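Local coordinates for protein putative phosphinothricin acetyltransferase YwnH (Bacillus subtilis, PDB 1VHS) that probably transfers an acetyl group from acetyl-CoA to phosphinothricin, an activity that would inactivate this antibiotic and herbicide, at residues A8-L13 against R41-F45; A15-Y20 against V64-I68; I19-T23 against Y88-A92. All coordinates share one frame; numbering follows the deposited sequence.

Contact 1: residues A8-L13 against R41-F45; sequences AEHRDL and RMEWF
Leu13 and Phe45 form the tight part of this contact. Leu13 CB stands over the middle of the Phe45 ring, 4.2 Å from the centroid and only 4° off the ring normal, a CH-pi contact. Its methyl CD1 runs back along the phenylalanine and lies 3.6 Å from Phe45 CD1. With Phe45 CG anti to the backbone N (chi1 -168°), the ring reaches from its helix into the bend of residues 8-13. There Glu9 O meets the ring edge near its plane, 3.1 Å from Phe45 CZ. The same oxygen accepts the backbone N-H of Asp12. His10 CA and Ala8 CB approach the ring obliquely. Asp12 closes the bend: its OD1 takes the N-H of Glu9 at 2.8 Å from above the carboxylate plane, and it also pairs with Arg6.

The outer side is looser. His10 is exposed, and its ring meets selenomethionine Met42 obliquely, with NE2 4.0 Å from Met42 CE. The Met42 chain bends at chi2 (56°), and its SE also touches Leu13 CD2 at 4.0 Å. No hydrogen bond crosses between the two segments.

Ala8 and Phe45 both rest on Leu54 of strand 54-58. The contact joins the turn between strand 4-7 and helix 13-24 to helix 42-46, in the N-terminal part of a GNAT acetyltransferase fold.

Contact 2: residues A15-Y20 against V64-I68; sequences AVVAIY and VAAWI
Val64 meets Ala15 where helix 13-24 crosses the mixed sheet of the GNAT fold. The short axes of helix 15-20 and strand 64-68 run almost perpendicular, at 87°, and approach to 8.5 Å. Val64 CB lies 3.9 Å from Ala15 CB, and Val64 CG1 touches Ile19 CD1. Val64 also packs on Val56 of strand 54-58.

Ala65 and Ala66 follow. Both face Ala57 on the neighbouring strand, which makes a classic beta bulge. Their CB atoms point away from the helix, so they offer it backbone. Ile19 packs on this backbone: its CG1 lies beside the backbone N (chi1 -72°) and the chain extends from there, bringing CD1 to 3.4 Å from Ala66 N. On its other side, Ala66 packs against Leu102 of helix 98-109.

Trp67 turns back toward the helix and has the largest share of the contact. Its CG sits between the backbone N and the carbonyl carbon (chi1 51°), and this torsion lays the indole against Val16 and Ile19. Val16 CG1 stands over the five-membered ring, 3.5 Å from its centroid, in a CH-pi contact. Ile19 CG2 comes to the indole obliquely, and Tyr20 CD1 lies at its edge, 4.2 Å from Trp67 CZ2. The Tyr20 hydroxyl is bound elsewhere, to Asp32 and Thr30. The Trp67 ring also stacks with Tyr88 and meets Trp44.

The indole N-H of the buried Trp67 turns to the helix backbone: Trp67 NE1 gives a weak, bent hydrogen bond to Val16 O, 3.1 Å long.

Contact 3: residues I19-T23 against Y88-A92; sequences IYNST and YIDEA
Helix residues 19-23 pack against the last residues of strand 82-89 and the turn that follows it, with the CA atoms of Ile19 and Asp90 only 4.7 Å apart. In this GNAT fold Tyr88 and Ile89 belong to the predicted acetyl-CoA site. The turn is an Asx turn: Asp90 OD2 accepts the N-H of Ala92 at 3.0 Å, from above the carboxylate plane.

Ile19 CG2 lies over the backbone here, 3.5 Å from Asp90 N. Tyr20 and Tyr88 run side by side and point the same way. Their ring planes are inclined at 50°, and Tyr20 CD1 sits over one face of Tyr88, 3.7 Å from its CE2. Thr23 OG1 meets the edge of the Tyr88 ring in plane. That hydroxyl is held by a hydrogen bond to Tyr20 O, which also accepts the N-H of Thr23. Thr23 CG2 touches Ile89 O at 3.7 Å.

Glu91 folds back over Ser22 O through a bend at chi2 (61°). A water donates to both Ser22 O and Glu91 OE1 and so bridges the two segments.

Ser22 ties helix to turn. Its OG donates to Ile19 O at 2.6 Å, which orients the hydroxyl. The same oxygen, Ser22 OG, accepts the N-H of Glu91: the bond from Glu91 N to Ser22 OG is 3.2 Å long and nearly straight, at 174°.

All three contacts involve helix 13-24 or the turn leading into it. Contacts 2 and 3 share Ile19 and Tyr20, and their centres lie about 6 Å apart. Their strands are antiparallel neighbours in one sheet, with Trp67 N 3.0 Å from Tyr88 O and Ala65 O 2.9 Å from Asp90 N. Contact 1 lies farther out, its centre about 10 Å from that of contact 2 and about 16 Å from that of contact 3. Trp44 joins it to contact 2: its CH2 is 3.5 Å from Trp67 CH2. Arg41 reaches contact 3 through a cation-pi interaction with Tyr20. Contact 3 holds part of the predicted acetyl-CoA site, and Ile89 packs on Val98, another predicted site residue.

Contact 1: residues A8-L13 against R41-F45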
ATOM      1  N   ALA A   8       0.168   6.705 -11.929  1.00 14.82           N
ATOM      2  CA  ALA A   8      -1.131   7.321 -11.687  1.00 18.05           C
ATOM      3  C   ALA A   8      -1.180   8.727 -12.274  1.00 19.34           C
ATOM      4  O   ALA A   8      -0.150   9.390 -12.425  1.00 22.61           O
ATOM      5  CB  ALA A   8      -1.418   7.381 -10.178  1.00 18.96           C
ATOM      6  N   GLU A   9      -2.390   9.172 -12.591  1.00 21.44           N
ATOM      7  CA  GLU A   9      -2.620  10.494 -13.154  1.00 23.59           C
ATOM      8  C   GLU A   9      -3.726  11.149 -12.338  1.00 23.34           C
ATOM      9  O   GLU A   9      -4.466  10.467 -11.624  1.00 24.35           O
ATOM     10  CB  GLU A   9      -3.043  10.360 -14.619  1.00 24.27           C
ATOM     11  CG  GLU A   9      -2.224   9.321 -15.357  1.00 26.65           C
ATOM     12  CD  GLU A   9      -2.629   9.152 -16.805  1.00 26.88           C
ATOM     13  OE1 GLU A   9      -3.840   9.007 -17.087  1.00 25.14           O
ATOM     14  OE2 GLU A   9      -1.722   9.146 -17.659  1.00 28.55           O
ATOM     15  N   HIS A  10      -3.852  12.464 -12.452  1.00 25.68           N
ATOM     16  CA  HIS A  10      -4.868  13.184 -11.696  1.00 28.62           C
ATOM     17  C   HIS A  10      -6.279  12.619 -11.850  1.00 26.69           C
ATOM     18  O   HIS A  10      -7.005  12.495 -10.862  1.00 25.40           O
ATOM     19  CB  HIS A  10      -4.860  14.667 -12.075  1.00 34.20           C
ATOM     20  CG  HIS A  10      -5.732  15.513 -11.201  1.00 40.89           C
ATOM     21  ND1 HIS A  10      -7.096  15.332 -11.111  1.00 43.40           N
ATOM     22  CD2 HIS A  10      -5.432  16.532 -10.361  1.00 45.11           C
ATOM     23  CE1 HIS A  10      -7.598  16.203 -10.254  1.00 46.30           C
ATOM     24  NE2 HIS A  10      -6.610  16.943  -9.785  1.00 48.13           N
ATOM     25  N   ARG A  11      -6.673  12.267 -13.073  1.00 25.16           N
ATOM     26  CA  ARG A  11      -8.015  11.735 -13.290  1.00 24.80           C
ATOM     27  C   ARG A  11      -8.229  10.389 -12.605  1.00 22.71           C
ATOM     28  O   ARG A  11      -9.348   9.879 -12.576  1.00 22.97           O
ATOM     29  CB  ARG A  11      -8.325  11.621 -14.793  1.00 27.94           C
ATOM     30  CG  ARG A  11      -7.535  10.563 -15.534  1.00 32.09           C
ATOM     31  CD  ARG A  11      -7.574  10.809 -17.041  1.00 33.99           C
ATOM     32  NE  ARG A  11      -8.854  10.481 -17.665  1.00 30.54           N
ATOM     33  CZ  ARG A  11      -9.196   9.261 -18.072  1.00 32.83           C
ATOM     34  NH1 ARG A  11      -8.356   8.248 -17.915  1.00 33.16           N
ATOM     35  NH2 ARG A  11     -10.367   9.055 -18.667  1.00 29.78           N
ATOM     36  N   ASP A  12      -7.162   9.822 -12.044  1.00 22.92           N
ATOM     37  CA  ASP A  12      -7.243   8.539 -11.344  1.00 21.69           C
ATOM     38  C   ASP A  12      -7.577   8.702  -9.858  1.00 20.46           C
ATOM     39  O   ASP A  12      -7.969   7.737  -9.202  1.00 18.94           O
ATOM     40  CB  ASP A  12      -5.913   7.788 -11.449  1.00 21.02           C
ATOM     41  CG  ASP A  12      -5.571   7.393 -12.871  1.00 19.48           C
ATOM     42  OD1 ASP A  12      -4.365   7.312 -13.182  1.00 21.21           O
ATOM     43  OD2 ASP A  12      -6.501   7.152 -13.663  1.00 23.82           O
ATOM     44  N   LEU A  13      -7.413   9.909  -9.328  1.00 23.55           N
ATOM     45  CA  LEU A  13      -7.684  10.146  -7.905  1.00 24.89           C
ATOM     46  C   LEU A  13      -9.035   9.591  -7.465  1.00 24.59           C
ATOM     47  O   LEU A  13      -9.138   8.944  -6.426  1.00 22.62           O
ATOM     48  CB  LEU A  13      -7.607  11.640  -7.580  1.00 30.24           C
ATOM     49  CG  LEU A  13      -7.852  12.000  -6.109  1.00 33.27           C
ATOM     50  CD1 LEU A  13      -6.828  11.291  -5.226  1.00 33.85           C
ATOM     51  CD2 LEU A  13      -7.769  13.506  -5.924  1.00 35.27           C
ATOM     52  N   ARG A  41      -7.770  13.732   0.198  1.00 39.46           N
ATOM     53  CA  ARG A  41      -6.557  13.011  -0.179  1.00 38.35           C
ATOM     54  C   ARG A  41      -5.758  13.670  -1.301  1.00 38.19           C
ATOM     55  O   ARG A  41      -4.765  13.113  -1.770  1.00 35.29           O
ATOM     56  CB  ARG A  41      -6.922  11.579  -0.583  1.00 38.44           C
ATOM     57  CG  ARG A  41      -7.618  10.789   0.512  1.00 41.81           C
ATOM     58  CD  ARG A  41      -6.649  10.341   1.601  1.00 48.14           C
ATOM     59  NE  ARG A  41      -5.829   9.213   1.165  1.00 52.75           N
ATOM     60  CZ  ARG A  41      -4.953   8.575   1.936  1.00 54.94           C
ATOM     61  NH1 ARG A  41      -4.773   8.953   3.195  1.00 55.72           N
ATOM     62  NH2 ARG A  41      -4.266   7.548   1.453  1.00 54.00           N
HETATM   63  N   MSE A  42      -6.183  14.856  -1.726  1.00 38.65           N
HETATM   64  CA  MSE A  42      -5.490  15.561  -2.798  1.00 41.29           C
HETATM   65  C   MSE A  42      -4.029  15.829  -2.452  1.00 39.37           C
HETATM   66  O   MSE A  42      -3.156  15.737  -3.314  1.00 38.29           O
HETATM   67  CB  MSE A  42      -6.196  16.883  -3.107  1.00 47.31           C
HETATM   68  CG  MSE A  42      -5.551  17.681  -4.233  1.00 56.77           C
HETATM   69 SE   MSE A  42      -5.401  16.674  -5.879  1.00 74.58          SE
HETATM   70  CE  MSE A  42      -4.139  17.802  -6.811  1.00 68.85           C
ATOM     71  N   GLU A  43      -3.767  16.163  -1.191  1.00 38.16           N
ATOM     72  CA  GLU A  43      -2.402  16.435  -0.745  1.00 39.09           C
ATOM     73  C   GLU A  43      -1.538  15.187  -0.871  1.00 34.61           C
ATOM     74  O   GLU A  43      -0.474  15.211  -1.486  1.00 35.29           O
ATOM     75  CB  GLU A  43      -2.400  16.914   0.710  1.00 41.71           C
ATOM     76  CG  GLU A  43      -2.989  18.298   0.907  1.00 50.88           C
ATOM     77  CD  GLU A  43      -2.184  19.382   0.213  1.00 56.02           C
ATOM     78  OE1 GLU A  43      -2.587  20.564   0.288  1.00 59.37           O
ATOM     79  OE2 GLU A  43      -1.147  19.058  -0.406  1.00 59.53           O
ATOM     80  N   TRP A  44      -2.008  14.099  -0.275  1.00 33.51           N
ATOM     81  CA  TRP A  44      -1.307  12.825  -0.312  1.00 31.54           C
ATOM     82  C   TRP A  44      -1.026  12.425  -1.756  1.00 30.52           C
ATOM     83  O   TRP A  44       0.084  12.013  -2.101  1.00 27.19           O
ATOM     84  CB  TRP A  44      -2.165  11.755   0.363  1.00 30.73           C
ATOM     85  CG  TRP A  44      -1.708  10.357   0.117  1.00 29.47           C
ATOM     86  CD1 TRP A  44      -0.673   9.706   0.727  1.00 27.67           C
ATOM     87  CD2 TRP A  44      -2.267   9.434  -0.823  1.00 25.96           C
ATOM     88  NE1 TRP A  44      -0.555   8.432   0.225  1.00 27.99           N
ATOM     89  CE2 TRP A  44      -1.521   8.238  -0.730  1.00 25.56           C
ATOM     90  CE3 TRP A  44      -3.328   9.501  -1.738  1.00 25.92           C
ATOM     91  CZ2 TRP A  44      -1.800   7.118  -1.516  1.00 19.56           C
ATOM     92  CZ3 TRP A  44      -3.606   8.384  -2.522  1.00 25.55           C
ATOM     93  CH2 TRP A  44      -2.843   7.208  -2.405  1.00 25.12           C
ATOM     94  N   PHE A  45      -2.045  12.557  -2.597  1.00 27.40           N
ATOM     95  CA  PHE A  45      -1.937  12.205  -4.004  1.00 30.33           C
ATOM     96  C   PHE A  45      -0.821  12.973  -4.700  1.00 29.68           C
ATOM     97  O   PHE A  45       0.083  12.376  -5.281  1.00 29.37           O
ATOM     98  CB  PHE A  45      -3.266  12.476  -4.710  1.00 32.00           C
ATOM     99  CG  PHE A  45      -3.350  11.886  -6.087  1.00 36.41           C
ATOM    100  CD1 PHE A  45      -3.455  10.511  -6.260  1.00 37.16           C
ATOM    101  CD2 PHE A  45      -3.318  12.704  -7.210  1.00 39.63           C
ATOM    102  CE1 PHE A  45      -3.530   9.955  -7.539  1.00 40.90           C
ATOM    103  CE2 PHE A  45      -3.391  12.157  -8.493  1.00 42.97           C
ATOM    104  CZ  PHE A  45      -3.497  10.780  -8.654  1.00 43.26           C
TER

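Contact 2: residues A15-Y20 against V64-I68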
ATOM      1  N   ALA A  15     -10.867   7.097  -8.679  1.00 23.78           N
ATOM      2  CA  ALA A  15     -10.843   5.640  -8.600  1.00 22.57           C
ATOM      3  C   ALA A  15      -9.953   5.151  -7.453  1.00 20.93           C
ATOM      4  O   ALA A  15     -10.256   4.147  -6.812  1.00 20.98           O
ATOM      5  CB  ALA A  15     -10.351   5.061  -9.916  1.00 25.62           C
ATOM      6  N   VAL A  16      -8.855   5.861  -7.211  1.00 19.25           N
ATOM      7  CA  VAL A  16      -7.918   5.499  -6.148  1.00 19.60           C
ATOM      8  C   VAL A  16      -8.610   5.613  -4.792  1.00 21.80           C
ATOM      9  O   VAL A  16      -8.485   4.724  -3.949  1.00 19.01           O
ATOM     10  CB  VAL A  16      -6.659   6.412  -6.184  1.00 19.44           C
ATOM     11  CG1 VAL A  16      -5.810   6.206  -4.936  1.00 20.47           C
ATOM     12  CG2 VAL A  16      -5.829   6.096  -7.424  1.00 18.24           C
ATOM     13  N   VAL A  17      -9.347   6.702  -4.589  1.00 21.94           N
ATOM     14  CA  VAL A  17     -10.066   6.905  -3.336  1.00 22.12           C
ATOM     15  C   VAL A  17     -11.205   5.901  -3.207  1.00 21.96           C
ATOM     16  O   VAL A  17     -11.473   5.384  -2.122  1.00 22.37           O
ATOM     17  CB  VAL A  17     -10.637   8.338  -3.247  1.00 21.05           C
ATOM     18  CG1 VAL A  17     -11.552   8.466  -2.033  1.00 24.11           C
ATOM     19  CG2 VAL A  17      -9.498   9.330  -3.152  1.00 22.01           C
ATOM     20  N   ALA A  18     -11.880   5.627  -4.318  1.00 22.94           N
ATOM     21  CA  ALA A  18     -12.979   4.674  -4.316  1.00 22.99           C
ATOM     22  C   ALA A  18     -12.482   3.299  -3.868  1.00 22.91           C
ATOM     23  O   ALA A  18     -13.128   2.631  -3.058  1.00 23.43           O
ATOM     24  CB  ALA A  18     -13.597   4.583  -5.706  1.00 26.56           C
ATOM     25  N   ILE A  19     -11.334   2.878  -4.397  1.00 21.03           N
ATOM     26  CA  ILE A  19     -10.757   1.587  -4.033  1.00 20.84           C
ATOM     27  C   ILE A  19     -10.419   1.609  -2.544  1.00 22.09           C
ATOM     28  O   ILE A  19     -10.683   0.650  -1.818  1.00 23.41           O
ATOM     29  CB  ILE A  19      -9.481   1.293  -4.854  1.00 19.67           C
ATOM     30  CG1 ILE A  19      -9.873   0.983  -6.303  1.00 22.95           C
ATOM     31  CG2 ILE A  19      -8.687   0.135  -4.222  1.00 21.20           C
ATOM     32  CD1 ILE A  19      -8.702   0.779  -7.236  1.00 24.77           C
ATOM     33  N   TYR A  20      -9.839   2.716  -2.102  1.00 23.81           N
ATOM     34  CA  TYR A  20      -9.480   2.890  -0.702  1.00 23.46           C
ATOM     35  C   TYR A  20     -10.729   2.709   0.165  1.00 23.71           C
ATOM     36  O   TYR A  20     -10.721   1.953   1.135  1.00 22.82           O
ATOM     37  CB  TYR A  20      -8.902   4.287  -0.501  1.00 25.83           C
ATOM     38  CG  TYR A  20      -8.476   4.584   0.915  1.00 27.98           C
ATOM     39  CD1 TYR A  20      -7.266   4.101   1.416  1.00 31.00           C
ATOM     40  CD2 TYR A  20      -9.275   5.360   1.752  1.00 31.74           C
ATOM     41  CE1 TYR A  20      -6.861   4.388   2.713  1.00 31.73           C
ATOM     42  CE2 TYR A  20      -8.883   5.654   3.054  1.00 31.20           C
ATOM     43  CZ  TYR A  20      -7.674   5.164   3.526  1.00 33.40           C
ATOM     44  OH  TYR A  20      -7.284   5.448   4.810  1.00 34.46           O
ATOM     45  N   VAL A  64      -9.338   1.108 -13.346  1.00 31.61           N
ATOM     46  CA  VAL A  64      -8.359   1.000 -12.269  1.00 31.03           C
ATOM     47  C   VAL A  64      -8.909   0.040 -11.217  1.00 30.76           C
ATOM     48  O   VAL A  64      -9.934   0.318 -10.597  1.00 31.26           O
ATOM     49  CB  VAL A  64      -8.099   2.369 -11.616  1.00 31.82           C
ATOM     50  CG1 VAL A  64      -7.112   2.218 -10.464  1.00 27.54           C
ATOM     51  CG2 VAL A  64      -7.558   3.343 -12.654  1.00 30.32           C
ATOM     52  N   ALA A  65      -8.228  -1.088 -11.025  1.00 28.58           N
ATOM     53  CA  ALA A  65      -8.656  -2.101 -10.065  1.00 26.94           C
ATOM     54  C   ALA A  65      -7.824  -2.153  -8.783  1.00 26.14           C
ATOM     55  O   ALA A  65      -8.218  -2.799  -7.813  1.00 25.47           O
ATOM     56  CB  ALA A  65      -8.641  -3.472 -10.726  1.00 27.05           C
ATOM     57  N   ALA A  66      -6.676  -1.486  -8.779  1.00 21.63           N
ATOM     58  CA  ALA A  66      -5.802  -1.500  -7.610  1.00 21.47           C
ATOM     59  C   ALA A  66      -4.703  -0.467  -7.775  1.00 19.17           C
ATOM     60  O   ALA A  66      -4.535   0.102  -8.849  1.00 19.09           O
ATOM     61  CB  ALA A  66      -5.181  -2.892  -7.449  1.00 21.72           C
ATOM     62  N   TRP A  67      -3.968  -0.205  -6.700  1.00 18.17           N
ATOM     63  CA  TRP A  67      -2.866   0.734  -6.774  1.00 14.28           C
ATOM     64  C   TRP A  67      -1.751   0.401  -5.800  1.00 16.50           C
ATOM     65  O   TRP A  67      -1.963  -0.303  -4.811  1.00 16.62           O
ATOM     66  CB  TRP A  67      -3.332   2.192  -6.579  1.00 15.97           C
ATOM     67  CG  TRP A  67      -4.199   2.506  -5.378  1.00 13.74           C
ATOM     68  CD1 TRP A  67      -5.564   2.510  -5.330  1.00 14.31           C
ATOM     69  CD2 TRP A  67      -3.754   2.966  -4.094  1.00 17.76           C
ATOM     70  NE1 TRP A  67      -5.997   2.955  -4.105  1.00 15.68           N
ATOM     71  CE2 TRP A  67      -4.907   3.242  -3.326  1.00 17.28           C
ATOM     72  CE3 TRP A  67      -2.491   3.177  -3.522  1.00 19.50           C
ATOM     73  CZ2 TRP A  67      -4.838   3.720  -2.014  1.00 21.07           C
ATOM     74  CZ3 TRP A  67      -2.421   3.653  -2.216  1.00 23.29           C
ATOM     75  CH2 TRP A  67      -3.588   3.921  -1.477  1.00 20.67           C
ATOM     76  N   ILE A  68      -0.560   0.890  -6.122  1.00 15.91           N
ATOM     77  CA  ILE A  68       0.640   0.685  -5.313  1.00 18.21           C
ATOM     78  C   ILE A  68       1.247   2.056  -5.065  1.00 18.90           C
ATOM     79  O   ILE A  68       1.530   2.801  -6.004  1.00 19.88           O
ATOM     80  CB  ILE A  68       1.694  -0.159  -6.051  1.00 16.79           C
ATOM     81  CG1 ILE A  68       1.094  -1.480  -6.526  1.00 20.15           C
ATOM     82  CG2 ILE A  68       2.873  -0.440  -5.123  1.00 21.34           C
ATOM     83  CD1 ILE A  68       2.059  -2.283  -7.390  1.00 18.88           C
TER

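Contact 3: residues I19-T23 against Y88-A92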
ATOM      1  N   ILE A  19     -11.334   2.878  -4.397  1.00 21.03           N
ATOM      2  CA  ILE A  19     -10.757   1.587  -4.033  1.00 20.84           C
ATOM      3  C   ILE A  19     -10.419   1.609  -2.544  1.00 22.09           C
ATOM      4  O   ILE A  19     -10.683   0.650  -1.818  1.00 23.41           O
ATOM      5  CB  ILE A  19      -9.481   1.293  -4.854  1.00 19.67           C
ATOM      6  CG1 ILE A  19      -9.873   0.983  -6.303  1.00 22.95           C
ATOM      7  CG2 ILE A  19      -8.687   0.135  -4.222  1.00 21.20           C
ATOM      8  CD1 ILE A  19      -8.702   0.779  -7.236  1.00 24.77           C
ATOM      9  N   TYR A  20      -9.839   2.716  -2.102  1.00 23.81           N
ATOM     10  CA  TYR A  20      -9.480   2.890  -0.702  1.00 23.46           C
ATOM     11  C   TYR A  20     -10.729   2.709   0.165  1.00 23.71           C
ATOM     12  O   TYR A  20     -10.721   1.953   1.135  1.00 22.82           O
ATOM     13  CB  TYR A  20      -8.902   4.287  -0.501  1.00 25.83           C
ATOM     14  CG  TYR A  20      -8.476   4.584   0.915  1.00 27.98           C
ATOM     15  CD1 TYR A  20      -7.266   4.101   1.416  1.00 31.00           C
ATOM     16  CD2 TYR A  20      -9.275   5.360   1.752  1.00 31.74           C
ATOM     17  CE1 TYR A  20      -6.861   4.388   2.713  1.00 31.73           C
ATOM     18  CE2 TYR A  20      -8.883   5.654   3.054  1.00 31.20           C
ATOM     19  CZ  TYR A  20      -7.674   5.164   3.526  1.00 33.40           C
ATOM     20  OH  TYR A  20      -7.284   5.448   4.810  1.00 34.46           O
ATOM     21  N   ASN A  21     -11.809   3.398  -0.197  1.00 23.82           N
ATOM     22  CA  ASN A  21     -13.056   3.307   0.559  1.00 22.92           C
ATOM     23  C   ASN A  21     -13.709   1.935   0.552  1.00 25.17           C
ATOM     24  O   ASN A  21     -14.385   1.561   1.512  1.00 25.31           O
ATOM     25  CB  ASN A  21     -14.070   4.342   0.062  1.00 21.48           C
ATOM     26  CG  ASN A  21     -13.696   5.753   0.456  1.00 24.35           C
ATOM     27  OD1 ASN A  21     -13.057   5.972   1.485  1.00 28.04           O
ATOM     28  ND2 ASN A  21     -14.110   6.723  -0.349  1.00 27.31           N
ATOM     29  N   SER A  22     -13.517   1.178  -0.521  1.00 23.86           N
ATOM     30  CA  SER A  22     -14.123  -0.142  -0.597  1.00 25.87           C
ATOM     31  C   SER A  22     -13.519  -1.088   0.439  1.00 27.62           C
ATOM     32  O   SER A  22     -14.127  -2.100   0.784  1.00 27.30           O
ATOM     33  CB  SER A  22     -13.952  -0.731  -2.000  1.00 25.42           C
ATOM     34  OG  SER A  22     -12.588  -0.993  -2.274  1.00 26.96           O
ATOM     35  N   THR A  23     -12.332  -0.751   0.940  1.00 28.20           N
ATOM     36  CA  THR A  23     -11.653  -1.586   1.931  1.00 29.13           C
ATOM     37  C   THR A  23     -11.948  -1.193   3.384  1.00 33.12           C
ATOM     38  O   THR A  23     -11.668  -1.958   4.307  1.00 31.11           O
ATOM     39  CB  THR A  23     -10.120  -1.539   1.751  1.00 29.50           C
ATOM     40  OG1 THR A  23      -9.628  -0.265   2.190  1.00 30.41           O
ATOM     41  CG2 THR A  23      -9.741  -1.747   0.289  1.00 29.94           C
ATOM     42  N   TYR A  88      -3.420  -1.366  -2.264  1.00 17.13           N
ATOM     43  CA  TYR A  88      -4.860  -1.476  -2.061  1.00 17.18           C
ATOM     44  C   TYR A  88      -5.497  -2.082  -3.300  1.00 20.02           C
ATOM     45  O   TYR A  88      -5.158  -1.721  -4.430  1.00 19.42           O
ATOM     46  CB  TYR A  88      -5.487  -0.110  -1.774  1.00 20.55           C
ATOM     47  CG  TYR A  88      -5.186   0.399  -0.384  1.00 22.90           C
ATOM     48  CD1 TYR A  88      -3.958   0.983  -0.084  1.00 28.55           C
ATOM     49  CD2 TYR A  88      -6.123   0.266   0.646  1.00 27.06           C
ATOM     50  CE1 TYR A  88      -3.665   1.427   1.208  1.00 27.77           C
ATOM     51  CE2 TYR A  88      -5.838   0.705   1.944  1.00 26.47           C
ATOM     52  CZ  TYR A  88      -4.609   1.282   2.215  1.00 27.77           C
ATOM     53  OH  TYR A  88      -4.315   1.710   3.490  1.00 30.58           O
ATOM     54  N   ILE A  89      -6.415  -3.010  -3.076  1.00 20.12           N
ATOM     55  CA  ILE A  89      -7.103  -3.696  -4.160  1.00 22.42           C
ATOM     56  C   ILE A  89      -8.604  -3.473  -4.029  1.00 24.72           C
ATOM     57  O   ILE A  89      -9.148  -3.500  -2.924  1.00 21.62           O
ATOM     58  CB  ILE A  89      -6.820  -5.208  -4.102  1.00 26.95           C
ATOM     59  CG1 ILE A  89      -5.309  -5.445  -4.029  1.00 26.22           C
ATOM     60  CG2 ILE A  89      -7.414  -5.903  -5.323  1.00 29.94           C
ATOM     61  CD1 ILE A  89      -4.923  -6.893  -3.794  1.00 25.40           C
ATOM     62  N   ASP A  90      -9.273  -3.239  -5.154  1.00 27.67           N
ATOM     63  CA  ASP A  90     -10.715  -3.034  -5.129  1.00 32.45           C
ATOM     64  C   ASP A  90     -11.323  -4.240  -4.422  1.00 34.24           C
ATOM     65  O   ASP A  90     -11.090  -5.384  -4.815  1.00 32.06           O
ATOM     66  CB  ASP A  90     -11.262  -2.913  -6.557  1.00 33.31           C
ATOM     67  CG  ASP A  90     -12.752  -2.623  -6.593  1.00 37.11           C
ATOM     68  OD1 ASP A  90     -13.258  -2.249  -7.673  1.00 42.29           O
ATOM     69  OD2 ASP A  90     -13.423  -2.774  -5.553  1.00 37.03           O
ATOM     70  N   GLU A  91     -12.090  -3.980  -3.368  1.00 37.29           N
ATOM     71  CA  GLU A  91     -12.709  -5.051  -2.598  1.00 42.47           C
ATOM     72  C   GLU A  91     -13.399  -6.080  -3.488  1.00 42.75           C
ATOM     73  O   GLU A  91     -13.475  -7.257  -3.139  1.00 42.45           O
ATOM     74  CB  GLU A  91     -13.720  -4.473  -1.604  1.00 46.86           C
ATOM     75  CG  GLU A  91     -14.287  -5.503  -0.640  1.00 54.30           C
ATOM     76  CD  GLU A  91     -13.212  -6.148   0.218  1.00 58.32           C
ATOM     77  OE1 GLU A  91     -12.575  -5.428   1.017  1.00 59.55           O
ATOM     78  OE2 GLU A  91     -13.003  -7.373   0.091  1.00 60.46           O
ATOM     79  N   ALA A  92     -13.890  -5.633  -4.639  1.00 44.24           N
ATOM     80  CA  ALA A  92     -14.578  -6.518  -5.573  1.00 46.87           C
ATOM     81  C   ALA A  92     -13.626  -7.472  -6.288  1.00 48.83           C
ATOM     82  O   ALA A  92     -14.063  -8.425  -6.935  1.00 50.29           O
ATOM     83  CB  ALA A  92     -15.351  -5.695  -6.594  1.00 44.86           C
TER
HETATM   84  O   HOH W   1     -14.293  -3.455   3.015  1.00 38.32           O